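Local coordinates for protein type II restriction enzyme MspI (Moraxella sp., PDB 1SA3) that recognises the double-stranded DNA sequence 5'-CCGG-3' and cuts it after the first cytosine as a type II restriction endonuclease, at residues S95-R103 against R112-H120; L171-F182 against K238-W247. One frame throughout, in Å; residues are numbered along the deposited sequence.

Contact 1 (S95-R103 against R112-H120); sequences SPKTDATIR and RLVPLNIKH. With NA (sodium ion), chain G; nucleotides of chain A.
The carboxylate of Asp99 accepts the backbone N-H of Ile118, with 2.7 Å from Ile118 N to Asp99 OD2, on the anti lone pair of that oxygen. OD2 is also linked through a water to Lys119 NZ. OD1 accepts a hydrogen bond from a second water, itself a sodium ligand, while the main-chain O of Asp99 ligates the sodium directly at 2.7 Å. The carboxylate is thus a second-shell group; Glu35 and Asp84 take part in the first shell. Next to it, Asn117 carries CG anti to the backbone N (chi1 179°), which points ND2 at Lys97 O, 2.8 Å away. This bond is nearly straight (175°), lies in the amide plane and uses a lone pair of the carbonyl, tying the loop ahead of Asp99 to the strand. A classic beta bulge sets Asp99 and Ala100 together opposite the single residue Leu116: Asp99 N to Leu116 O is 2.6 Å, Ala100 N gives the same oxygen a weak bond, and Leu116 N returns one to Ala100 O at 2.7 Å. From there regular antiparallel pairing runs on through Ile102-Val114. Leu116 CD1 meets Ile102 CG1 at 3.8 Å on the face shared with Ala100, which packs on helix 23-41. On the other face Leu113 CD1 touches Thr101 CB and lies over the guanidinium of Arg103, 3.7 Å from its NH2. At the Lys119 end of the strand, His120 grips OP1 of DG6 of chain A twice, through its backbone N and through ND1 (2.7 Å to OP1). Asp99, Asn117 and Lys119 are spaced as in the PD-(D/E)XK motif of this clan, with Asn117 probably at the usually acidic position; the hairpin brings a sodium ligand on one side and a phosphate-binding residue on the other to the same end.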
loop_
_atom_site.group_PDB
_atom_site.type_symbol
_atom_site.label_atom_id
_atom_site.label_comp_id
_atom_site.label_asym_id
_atom_site.label_seq_id
_atom_site.Cartn_x
_atom_site.Cartn_y
_atom_site.Cartn_z
ATOM N N SER E 95 13.426 4.717 1.992
ATOM C CA SER E 95 12.747 4.602 3.276
ATOM C C SER E 95 11.754 3.446 3.267
ATOM O O SER E 95 11.040 3.236 2.290
ATOM C CB SER E 95 12.007 5.900 3.600
ATOM O OG SER E 95 12.906 6.991 3.655
ATOM N N PRO E 96 11.709 2.670 4.361
ATOM C CA PRO E 96 10.784 1.540 4.451
ATOM C C PRO E 96 9.361 2.000 4.148
ATOM O O PRO E 96 8.989 3.141 4.456
ATOM C CB PRO E 96 10.944 1.084 5.899
ATOM C CG PRO E 96 12.386 1.362 6.163
ATOM C CD PRO E 96 12.558 2.744 5.564
ATOM N N LYS E 97 8.581 1.103 3.555
ATOM C CA LYS E 97 7.192 1.379 3.196
ATOM C C LYS E 97 6.206 1.190 4.360
ATOM O O LYS E 97 4.987 1.231 4.173
ATOM C CB LYS E 97 6.748 0.482 2.039
ATOM C CG LYS E 97 7.566 0.657 0.770
ATOM C CD LYS E 97 7.291 2.002 0.118
ATOM C CE LYS E 97 8.109 2.176 -1.152
ATOM N NZ LYS E 97 8.548 3.587 -1.340
ATOM N N THR E 98 6.731 0.993 5.564
ATOM C CA THR E 98 5.875 0.773 6.723
ATOM C C THR E 98 5.404 2.069 7.369
ATOM O O THR E 98 6.213 2.856 7.869
ATOM C CB THR E 98 6.608 -0.095 7.766
ATOM O OG1 THR E 98 7.003 -1.329 7.149
ATOM C CG2 THR E 98 5.700 -0.398 8.944
ATOM N N ASP E 99 4.089 2.287 7.361
ATOM C CA ASP E 99 3.509 3.497 7.938
ATOM C C ASP E 99 3.178 3.356 9.410
ATOM O O ASP E 99 3.171 4.344 10.144
ATOM C CB ASP E 99 2.215 3.882 7.204
ATOM C CG ASP E 99 2.462 4.351 5.789
ATOM O OD1 ASP E 99 3.417 5.122 5.587
ATOM O OD2 ASP E 99 1.696 3.963 4.880
ATOM N N ALA E 100 2.889 2.129 9.835
ATOM C CA ALA E 100 2.516 1.871 11.220
ATOM C C ALA E 100 2.517 0.377 11.474
ATOM O O ALA E 100 2.618 -0.414 10.540
ATOM C CB ALA E 100 1.122 2.422 11.488
ATOM N N THR E 101 2.389 -0.002 12.740
ATOM C CA THR E 101 2.360 -1.409 13.100
ATOM C C THR E 101 1.311 -1.716 14.159
ATOM O O THR E 101 0.901 -0.838 14.931
ATOM C CB THR E 101 3.725 -1.889 13.644
ATOM O OG1 THR E 101 4.032 -1.200 14.863
ATOM C CG2 THR E 101 4.826 -1.618 12.641
ATOM N N ILE E 102 0.871 -2.970 14.169
ATOM C CA ILE E 102 -0.079 -3.476 15.161
ATOM C C ILE E 102 0.584 -4.758 15.660
ATOM O O ILE E 102 1.096 -5.544 14.851
ATOM C CB ILE E 102 -1.433 -3.883 14.546
ATOM C CG1 ILE E 102 -2.122 -2.670 13.924
ATOM C CG2 ILE E 102 -2.335 -4.524 15.626
ATOM C CD1 ILE E 102 -3.401 -3.031 13.193
ATOM N N ARG E 103 0.625 -4.947 16.973
ATOM C CA ARG E 103 1.186 -6.171 17.533
ATOM C C ARG E 103 0.078 -6.917 18.268
ATOM O O ARG E 103 -0.599 -6.347 19.127
ATOM C CB ARG E 103 2.331 -5.874 18.505
ATOM C CG ARG E 103 2.844 -7.132 19.215
ATOM C CD ARG E 103 4.006 -6.831 20.153
ATOM N NE ARG E 103 5.191 -6.382 19.430
ATOM C CZ ARG E 103 5.966 -7.161 18.679
ATOM N NH1 ARG E 103 5.699 -8.453 18.538
ATOM N NH2 ARG E 103 7.012 -6.639 18.056
ATOM N N ARG E 112 2.494 -11.519 17.180
ATOM C CA ARG E 112 2.725 -11.285 15.760
ATOM C C ARG E 112 2.766 -9.787 15.520
ATOM O O ARG E 112 1.862 -9.060 15.937
ATOM C CB ARG E 112 1.598 -11.921 14.933
ATOM C CG ARG E 112 1.463 -11.416 13.480
ATOM C CD ARG E 112 2.704 -11.654 12.652
ATOM N NE ARG E 112 2.648 -11.016 11.336
ATOM C CZ ARG E 112 1.824 -11.378 10.355
ATOM N NH1 ARG E 112 0.970 -12.376 10.522
ATOM N NH2 ARG E 112 1.861 -10.738 9.197
ATOM N N LEU E 113 3.831 -9.318 14.888
ATOM C CA LEU E 113 3.937 -7.903 14.565
ATOM C C LEU E 113 3.403 -7.778 13.146
ATOM O O LEU E 113 3.726 -8.601 12.281
ATOM C CB LEU E 113 5.387 -7.438 14.615
ATOM C CG LEU E 113 5.614 -5.963 14.261
ATOM C CD1 LEU E 113 4.991 -5.073 15.336
ATOM C CD2 LEU E 113 7.104 -5.700 14.131
ATOM N N VAL E 114 2.572 -6.768 12.905
ATOM C CA VAL E 114 2.006 -6.567 11.575
ATOM C C VAL E 114 2.297 -5.174 11.026
ATOM O O VAL E 114 1.561 -4.220 11.308
ATOM C CB VAL E 114 0.473 -6.753 11.570
ATOM C CG1 VAL E 114 -0.043 -6.774 10.129
ATOM C CG2 VAL E 114 0.091 -8.028 12.288
ATOM N N PRO E 115 3.386 -5.030 10.250
ATOM C CA PRO E 115 3.734 -3.731 9.672
ATOM C C PRO E 115 2.675 -3.416 8.617
ATOM O O PRO E 115 2.225 -4.307 7.875
ATOM C CB PRO E 115 5.126 -3.976 9.082
ATOM C CG PRO E 115 5.089 -5.428 8.730
ATOM C CD PRO E 115 4.434 -6.024 9.952
ATOM N N LEU E 116 2.270 -2.154 8.561
ATOM C CA LEU E 116 1.222 -1.747 7.636
ATOM C C LEU E 116 1.591 -0.584 6.745
ATOM O O LEU E 116 2.403 0.266 7.112
ATOM C CB LEU E 116 -0.027 -1.320 8.422
ATOM C CG LEU E 116 -0.524 -2.086 9.649
ATOM C CD1 LEU E 116 -1.441 -1.167 10.466
ATOM C CD2 LEU E 116 -1.263 -3.347 9.232
ATOM N N ASN E 117 0.974 -0.547 5.572
ATOM C CA ASN E 117 1.141 0.577 4.663
ATOM C C ASN E 117 -0.304 1.073 4.528
ATOM O O ASN E 117 -1.201 0.295 4.213
ATOM C CB ASN E 117 1.684 0.154 3.304
ATOM C CG ASN E 117 1.822 1.333 2.349
ATOM O OD1 ASN E 117 0.891 1.663 1.622
ATOM N ND2 ASN E 117 2.979 1.987 2.371
ATOM N N ILE E 118 -0.526 2.356 4.777
ATOM C CA ILE E 118 -1.880 2.907 4.736
ATOM C C ILE E 118 -1.992 4.116 3.831
ATOM O O ILE E 118 -1.180 5.031 3.919
ATOM C CB ILE E 118 -2.333 3.324 6.154
ATOM C CG1 ILE E 118 -2.074 2.172 7.129
ATOM C CG2 ILE E 118 -3.826 3.706 6.149
ATOM C CD1 ILE E 118 -2.352 2.505 8.594
ATOM N N LYS E 119 -3.008 4.117 2.968
ATOM C CA LYS E 119 -3.231 5.225 2.048
ATOM C C LYS E 119 -4.712 5.546 1.919
ATOM O O LYS E 119 -5.572 4.770 2.343
ATOM C CB LYS E 119 -2.723 4.890 0.644
ATOM C CG LYS E 119 -1.240 4.647 0.515
ATOM C CD LYS E 119 -0.887 4.329 -0.949
ATOM C CE LYS E 119 0.540 3.829 -1.068
ATOM N NZ LYS E 119 1.520 4.777 -0.450
ATOM N N HIS E 120 -4.993 6.713 1.344
ATOM C CA HIS E 120 -6.370 7.131 1.084
ATOM C C HIS E 120 -6.366 7.608 -0.362
ATOM O O HIS E 120 -5.370 8.144 -0.847
ATOM C CB HIS E 120 -6.803 8.282 2.000
ATOM C CG HIS E 120 -6.446 9.642 1.482
ATOM N ND1 HIS E 120 -5.149 10.105 1.430
ATOM C CD2 HIS E 120 -7.222 10.638 0.991
ATOM C CE1 HIS E 120 -5.141 11.327 0.927
ATOM N NE2 HIS E 120 -6.387 11.675 0.653
HETATM NA NA NA G . 2.909 6.946 9.606
ATOM P P DG A 6 -1.937 9.063 0.091
ATOM O OP1 DG A 6 -2.865 8.612 1.162
ATOM O OP2 DG A 6 -1.369 8.059 -0.855
ATOM O "O5'" DG A 6 -2.612 10.207 -0.778
ATOM C "C5'" DG A 6 -2.888 10.019 -2.161
ATOM C "C4'" DG A 6 -3.284 11.335 -2.781
ATOM O "O4'" DG A 6 -2.045 12.002 -3.134
ATOM C "C3'" DG A 6 -4.044 11.164 -4.093
ATOM O "O3'" DG A 6 -5.434 11.411 -3.995
ATOM C "C2'" DG A 6 -3.434 12.176 -5.042
ATOM C "C1'" DG A 6 -2.124 12.616 -4.413
ATOM N N9 DG A 6 -1.079 12.051 -5.264
ATOM C C8 DG A 6 -0.348 10.902 -5.053
ATOM N N7 DG A 6 0.396 10.572 -6.082
ATOM C C5 DG A 6 0.170 11.581 -7.010
ATOM C C6 DG A 6 0.694 11.763 -8.327
ATOM O O6 DG A 6 1.477 11.035 -8.955
ATOM N N1 DG A 6 0.203 12.928 -8.918
ATOM C C2 DG A 6 -0.687 13.802 -8.324
ATOM N N2 DG A 6 -1.058 14.875 -9.059
ATOM N N3 DG A 6 -1.182 13.640 -7.104
ATOM C C4 DG A 6 -0.715 12.518 -6.509
HETATM O O HOH W 1 1.743 5.370 2.605
HETATM O O HOH W 2 2.883 7.334 7.235
HETATM O O HOH W 3 5.167 6.795 9.272
#

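Contact 2 (L171-F182 against K238-W247); sequences LTELLEPYRERF and KPGFGTGLNW
Lys238 runs roughly perpendicular to Thr172, its CG 3.6 Å from Thr172 CG2, before the amine turns off to Ser234 O. Phe241 comes next: Leu171 CD2 sits over one face of its ring, 3.5 Å from the centroid and only 3° off the normal, a centred CH-pi contact. The edge of that ring meets Thr172 OG1, which is hydrogen-bonded to Lys168 O, and a water joins Phe241 O to Thr172 O. Gly242 O is likewise tied by a water to Arg179 NE, in the plane of a guanidinium whose NH1 forms a salt bridge with Glu176 OE1. No direct hydrogen bond spans the two segments, so water carries the polar part. In Thr243 the hydroxyl sits between backbone N and carbonyl carbon (chi1 60°), which leaves CG2 anti to the carbonyl carbon and directed at Leu175 CD2 and Phe182 CD2. Its OG1 donates to Gly240 O at 2.6 Å and accepts Leu245 N, an ST turn; it also accepts Trp247 NE1, 3.2 Å from OG1. Leu245 CD1 then reaches the edge of the Phe182 ring. Trp247 closes the apolar patch: its six-membered ring and that of Phe182 lie 9° from parallel but so displaced, centroids 5.3 Å apart, that little of one covers the other, with Phe182 CZ 3.4 Å from Trp247 CZ2. Leu175 CD2 abuts the same CZ2. Around this core, Phe182 packs on helix 133-140, Leu171 on helix 146-157 and Leu245 on helix 222-234, while Trp247 makes edge-to-face contacts with His154 and Phe260 of strand 258-261.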
loop_
_atom_site.group_PDB
_atom_site.type_symbol
_atom_site.label_atom_id
_atom_site.label_comp_id
_atom_site.label_asym_id
_atom_site.label_seq_id
_atom_site.Cartn_x
_atom_site.Cartn_y
_atom_site.Cartn_z
ATOM N N LEU E 171 8.681 -6.302 -23.961
ATOM C CA LEU E 171 8.918 -5.981 -22.556
ATOM C C LEU E 171 8.079 -6.930 -21.712
ATOM O O LEU E 171 8.575 -7.557 -20.776
ATOM C CB LEU E 171 8.533 -4.520 -22.265
ATOM C CG LEU E 171 8.522 -4.046 -20.795
ATOM C CD1 LEU E 171 9.791 -4.467 -20.089
ATOM C CD2 LEU E 171 8.384 -2.531 -20.743
ATOM N N THR E 172 6.805 -7.046 -22.069
ATOM C CA THR E 172 5.873 -7.907 -21.356
ATOM C C THR E 172 6.402 -9.331 -21.283
ATOM O O THR E 172 6.311 -9.994 -20.248
ATOM C CB THR E 172 4.510 -7.936 -22.059
ATOM O OG1 THR E 172 3.952 -6.616 -22.075
ATOM C CG2 THR E 172 3.563 -8.894 -21.345
ATOM N N GLU E 173 6.952 -9.788 -22.401
ATOM C CA GLU E 173 7.504 -11.128 -22.514
ATOM C C GLU E 173 8.696 -11.362 -21.595
ATOM O O GLU E 173 8.739 -12.360 -20.873
ATOM C CB GLU E 173 7.910 -11.392 -23.969
ATOM C CG GLU E 173 8.623 -12.708 -24.196
ATOM C CD GLU E 173 8.873 -12.982 -25.668
ATOM O OE1 GLU E 173 9.395 -12.081 -26.358
ATOM O OE2 GLU E 173 8.552 -14.098 -26.135
ATOM N N LEU E 174 9.659 -10.441 -21.619
ATOM C CA LEU E 174 10.859 -10.569 -20.798
ATOM C C LEU E 174 10.610 -10.378 -19.303
ATOM O O LEU E 174 11.353 -10.886 -18.469
ATOM C CB LEU E 174 11.923 -9.564 -21.260
ATOM C CG LEU E 174 12.586 -9.818 -22.620
ATOM C CD1 LEU E 174 13.592 -8.714 -22.925
ATOM C CD2 LEU E 174 13.282 -11.180 -22.594
ATOM N N LEU E 175 9.562 -9.646 -18.963
ATOM C CA LEU E 175 9.265 -9.376 -17.564
ATOM C C LEU E 175 8.517 -10.528 -16.899
ATOM O O LEU E 175 8.616 -10.726 -15.688
ATOM C CB LEU E 175 8.441 -8.091 -17.471
ATOM C CG LEU E 175 8.265 -7.418 -16.115
ATOM C CD1 LEU E 175 9.618 -7.073 -15.509
ATOM C CD2 LEU E 175 7.427 -6.154 -16.313
ATOM N N GLU E 176 7.777 -11.284 -17.707
ATOM C CA GLU E 176 6.968 -12.402 -17.233
ATOM C C GLU E 176 7.577 -13.215 -16.087
ATOM O O GLU E 176 6.916 -13.469 -15.083
ATOM C CB GLU E 176 6.618 -13.324 -18.408
ATOM C CG GLU E 176 5.540 -14.349 -18.093
ATOM C CD GLU E 176 6.076 -15.560 -17.353
ATOM O OE1 GLU E 176 5.257 -16.331 -16.804
ATOM O OE2 GLU E 176 7.312 -15.748 -17.330
ATOM N N PRO E 177 8.844 -13.634 -16.222
ATOM C CA PRO E 177 9.472 -14.413 -15.151
ATOM C C PRO E 177 9.631 -13.637 -13.842
ATOM O O PRO E 177 9.706 -14.237 -12.773
ATOM C CB PRO E 177 10.830 -14.790 -15.744
ATOM C CG PRO E 177 10.588 -14.775 -17.222
ATOM C CD PRO E 177 9.739 -13.539 -17.387
ATOM N N TYR E 178 9.688 -12.310 -13.929
ATOM C CA TYR E 178 9.872 -11.469 -12.746
ATOM C C TYR E 178 8.605 -10.816 -12.208
ATOM O O TYR E 178 8.666 -10.093 -11.217
ATOM C CB TYR E 178 10.875 -10.350 -13.032
ATOM C CG TYR E 178 12.234 -10.800 -13.500
ATOM C CD1 TYR E 178 12.497 -10.995 -14.858
ATOM C CD2 TYR E 178 13.269 -10.996 -12.591
ATOM C CE1 TYR E 178 13.771 -11.368 -15.298
ATOM C CE2 TYR E 178 14.539 -11.370 -13.019
ATOM C CZ TYR E 178 14.781 -11.551 -14.372
ATOM O OH TYR E 178 16.045 -11.897 -14.793
ATOM N N ARG E 179 7.473 -11.057 -12.860
ATOM C CA ARG E 179 6.204 -10.461 -12.446
ATOM C C ARG E 179 5.972 -10.363 -10.941
ATOM O O ARG E 179 5.784 -9.267 -10.420
ATOM C CB ARG E 179 5.039 -11.208 -13.096
ATOM C CG ARG E 179 4.723 -10.715 -14.494
ATOM C CD ARG E 179 4.282 -11.846 -15.404
ATOM N NE ARG E 179 2.936 -12.337 -15.128
ATOM C CZ ARG E 179 2.648 -13.610 -14.872
ATOM N NH1 ARG E 179 3.612 -14.520 -14.842
ATOM N NH2 ARG E 179 1.392 -13.981 -14.677
ATOM N N GLU E 180 5.981 -11.498 -10.248
ATOM C CA GLU E 180 5.748 -11.525 -8.804
ATOM C C GLU E 180 6.788 -10.763 -7.991
ATOM O O GLU E 180 6.440 -10.014 -7.076
ATOM C CB GLU E 180 5.666 -12.971 -8.303
ATOM C CG GLU E 180 4.450 -13.715 -8.825
ATOM C CD GLU E 180 4.116 -14.966 -8.024
ATOM O OE1 GLU E 180 3.045 -15.546 -8.288
ATOM O OE2 GLU E 180 4.907 -15.371 -7.139
ATOM N N ARG E 181 8.064 -10.960 -8.313
ATOM C CA ARG E 181 9.123 -10.258 -7.606
ATOM C C ARG E 181 8.989 -8.756 -7.843
ATOM O O ARG E 181 9.155 -7.961 -6.922
ATOM C CB ARG E 181 10.497 -10.740 -8.079
ATOM C CG ARG E 181 10.977 -11.997 -7.373
ATOM C CD ARG E 181 12.209 -12.569 -8.057
ATOM N NE ARG E 181 11.892 -13.071 -9.392
ATOM C CZ ARG E 181 12.784 -13.620 -10.212
ATOM N NH1 ARG E 181 14.050 -13.732 -9.833
ATOM N NH2 ARG E 181 12.407 -14.070 -11.402
ATOM N N PHE E 182 8.682 -8.376 -9.081
ATOM C CA PHE E 182 8.522 -6.965 -9.434
ATOM C C PHE E 182 7.425 -6.314 -8.585
ATOM O O PHE E 182 7.627 -5.254 -7.989
ATOM C CB PHE E 182 8.160 -6.833 -10.918
ATOM C CG PHE E 182 8.278 -5.428 -11.461
ATOM C CD1 PHE E 182 9.445 -5.011 -12.092
ATOM C CD2 PHE E 182 7.209 -4.540 -11.380
ATOM C CE1 PHE E 182 9.551 -3.730 -12.648
ATOM C CE2 PHE E 182 7.304 -3.258 -11.931
ATOM C CZ PHE E 182 8.482 -2.854 -12.570
ATOM N N LYS E 238 -2.874 -6.890 -20.965
ATOM C CA LYS E 238 -1.583 -7.041 -20.294
ATOM C C LYS E 238 -1.188 -5.751 -19.574
ATOM O O LYS E 238 -0.095 -5.228 -19.780
ATOM C CB LYS E 238 -0.499 -7.404 -21.315
ATOM C CG LYS E 238 -0.016 -8.848 -21.245
ATOM C CD LYS E 238 -1.150 -9.835 -21.423
ATOM C CE LYS E 238 -0.650 -11.262 -21.282
ATOM N NZ LYS E 238 -1.763 -12.239 -21.406
ATOM N N PRO E 239 -2.078 -5.227 -18.715
ATOM C CA PRO E 239 -1.806 -3.988 -17.971
ATOM C C PRO E 239 -0.435 -4.012 -17.292
ATOM O O PRO E 239 -0.024 -5.037 -16.753
ATOM C CB PRO E 239 -2.943 -3.943 -16.953
ATOM C CG PRO E 239 -4.058 -4.649 -17.661
ATOM C CD PRO E 239 -3.356 -5.823 -18.285
ATOM N N GLY E 240 0.262 -2.884 -17.321
ATOM C CA GLY E 240 1.571 -2.809 -16.697
ATOM C C GLY E 240 2.539 -3.864 -17.205
ATOM O O GLY E 240 3.350 -4.382 -16.445
ATOM N N PHE E 241 2.454 -4.187 -18.490
ATOM C CA PHE E 241 3.336 -5.188 -19.077
ATOM C C PHE E 241 3.245 -6.501 -18.310
ATOM O O PHE E 241 4.242 -7.195 -18.102
ATOM C CB PHE E 241 4.771 -4.652 -19.099
ATOM C CG PHE E 241 4.901 -3.360 -19.856
ATOM C CD1 PHE E 241 4.775 -3.342 -21.245
ATOM C CD2 PHE E 241 5.050 -2.155 -19.181
ATOM C CE1 PHE E 241 4.791 -2.135 -21.949
ATOM C CE2 PHE E 241 5.067 -0.946 -19.871
ATOM C CZ PHE E 241 4.934 -0.938 -21.264
ATOM N N GLY E 242 2.027 -6.827 -17.889
ATOM C CA GLY E 242 1.792 -8.065 -17.168
ATOM C C GLY E 242 1.868 -7.979 -15.657
ATOM O O GLY E 242 1.479 -8.925 -14.969
ATOM N N THR E 243 2.360 -6.856 -15.131
ATOM C CA THR E 243 2.478 -6.693 -13.681
ATOM C C THR E 243 1.185 -6.247 -13.012
ATOM O O THR E 243 1.034 -6.404 -11.805
ATOM C CB THR E 243 3.539 -5.646 -13.286
ATOM O OG1 THR E 243 3.185 -4.382 -13.857
ATOM C CG2 THR E 243 4.917 -6.061 -13.750
ATOM N N GLY E 244 0.264 -5.676 -13.781
ATOM C CA GLY E 244 -0.983 -5.219 -13.192
ATOM C C GLY E 244 -0.845 -3.867 -12.500
ATOM O O GLY E 244 -1.804 -3.329 -11.942
ATOM N N LEU E 245 0.366 -3.328 -12.516
ATOM C CA LEU E 245 0.621 -2.022 -11.926
ATOM C C LEU E 245 0.562 -1.032 -13.081
ATOM O O LEU E 245 0.772 -1.413 -14.236
ATOM C CB LEU E 245 2.018 -1.982 -11.297
ATOM C CG LEU E 245 2.269 -2.935 -10.127
ATOM C CD1 LEU E 245 3.718 -2.802 -9.675
ATOM C CD2 LEU E 245 1.317 -2.607 -8.983
ATOM N N ASN E 246 0.270 0.227 -12.782
ATOM C CA ASN E 246 0.229 1.243 -13.823
ATOM C C ASN E 246 1.574 1.949 -13.815
ATOM O O ASN E 246 1.962 2.539 -12.803
ATOM C CB ASN E 246 -0.888 2.251 -13.555
ATOM C CG ASN E 246 -2.234 1.582 -13.355
ATOM O OD1 ASN E 246 -2.537 1.075 -12.276
ATOM N ND2 ASN E 246 -3.040 1.564 -14.403
ATOM N N TRP E 247 2.293 1.863 -14.933
ATOM C CA TRP E 247 3.604 2.494 -15.066
ATOM C C TRP E 247 3.491 3.930 -15.582
ATOM O O TRP E 247 2.885 4.176 -16.623
ATOM C CB TRP E 247 4.476 1.709 -16.059
ATOM C CG TRP E 247 4.878 0.327 -15.628
ATOM C CD1 TRP E 247 4.180 -0.525 -14.832
ATOM C CD2 TRP E 247 6.056 -0.385 -16.049
ATOM N NE1 TRP E 247 4.843 -1.730 -14.729
ATOM C CE2 TRP E 247 5.999 -1.668 -15.466
ATOM C CE3 TRP E 247 7.148 -0.056 -16.865
ATOM C CZ2 TRP E 247 6.994 -2.631 -15.672
ATOM C CZ3 TRP E 247 8.142 -1.017 -17.072
ATOM C CH2 TRP E 247 8.053 -2.289 -16.474
HETATM O O HOH W 4 5.032 -9.834 -17.996
HETATM O O HOH W 5 0.505 -11.375 -15.418
#

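In the fold
Contact 1 belongs to the five-stranded mixed sheet and is the more central, its centre about 9 Å from that of the chain against about 18 Å for contact 2. The two do not touch: their centres are about 25 Å apart and their nearest atoms about 10 Å. Strand 111-121 of contact 1 leads on to strand 127-131, which lies in the three-stranded sheet with 258-261 and the 246-249 strand that begins in contact 2. Both contacts approach the DNA. Contact 1 gives the sodium site one of its three protein ligands, Asp99, and holds a DNA phosphate, whereas contact 2, about 4 Å from the nucleic acid at its nearest atom, packs Asn246 on a cytosine base.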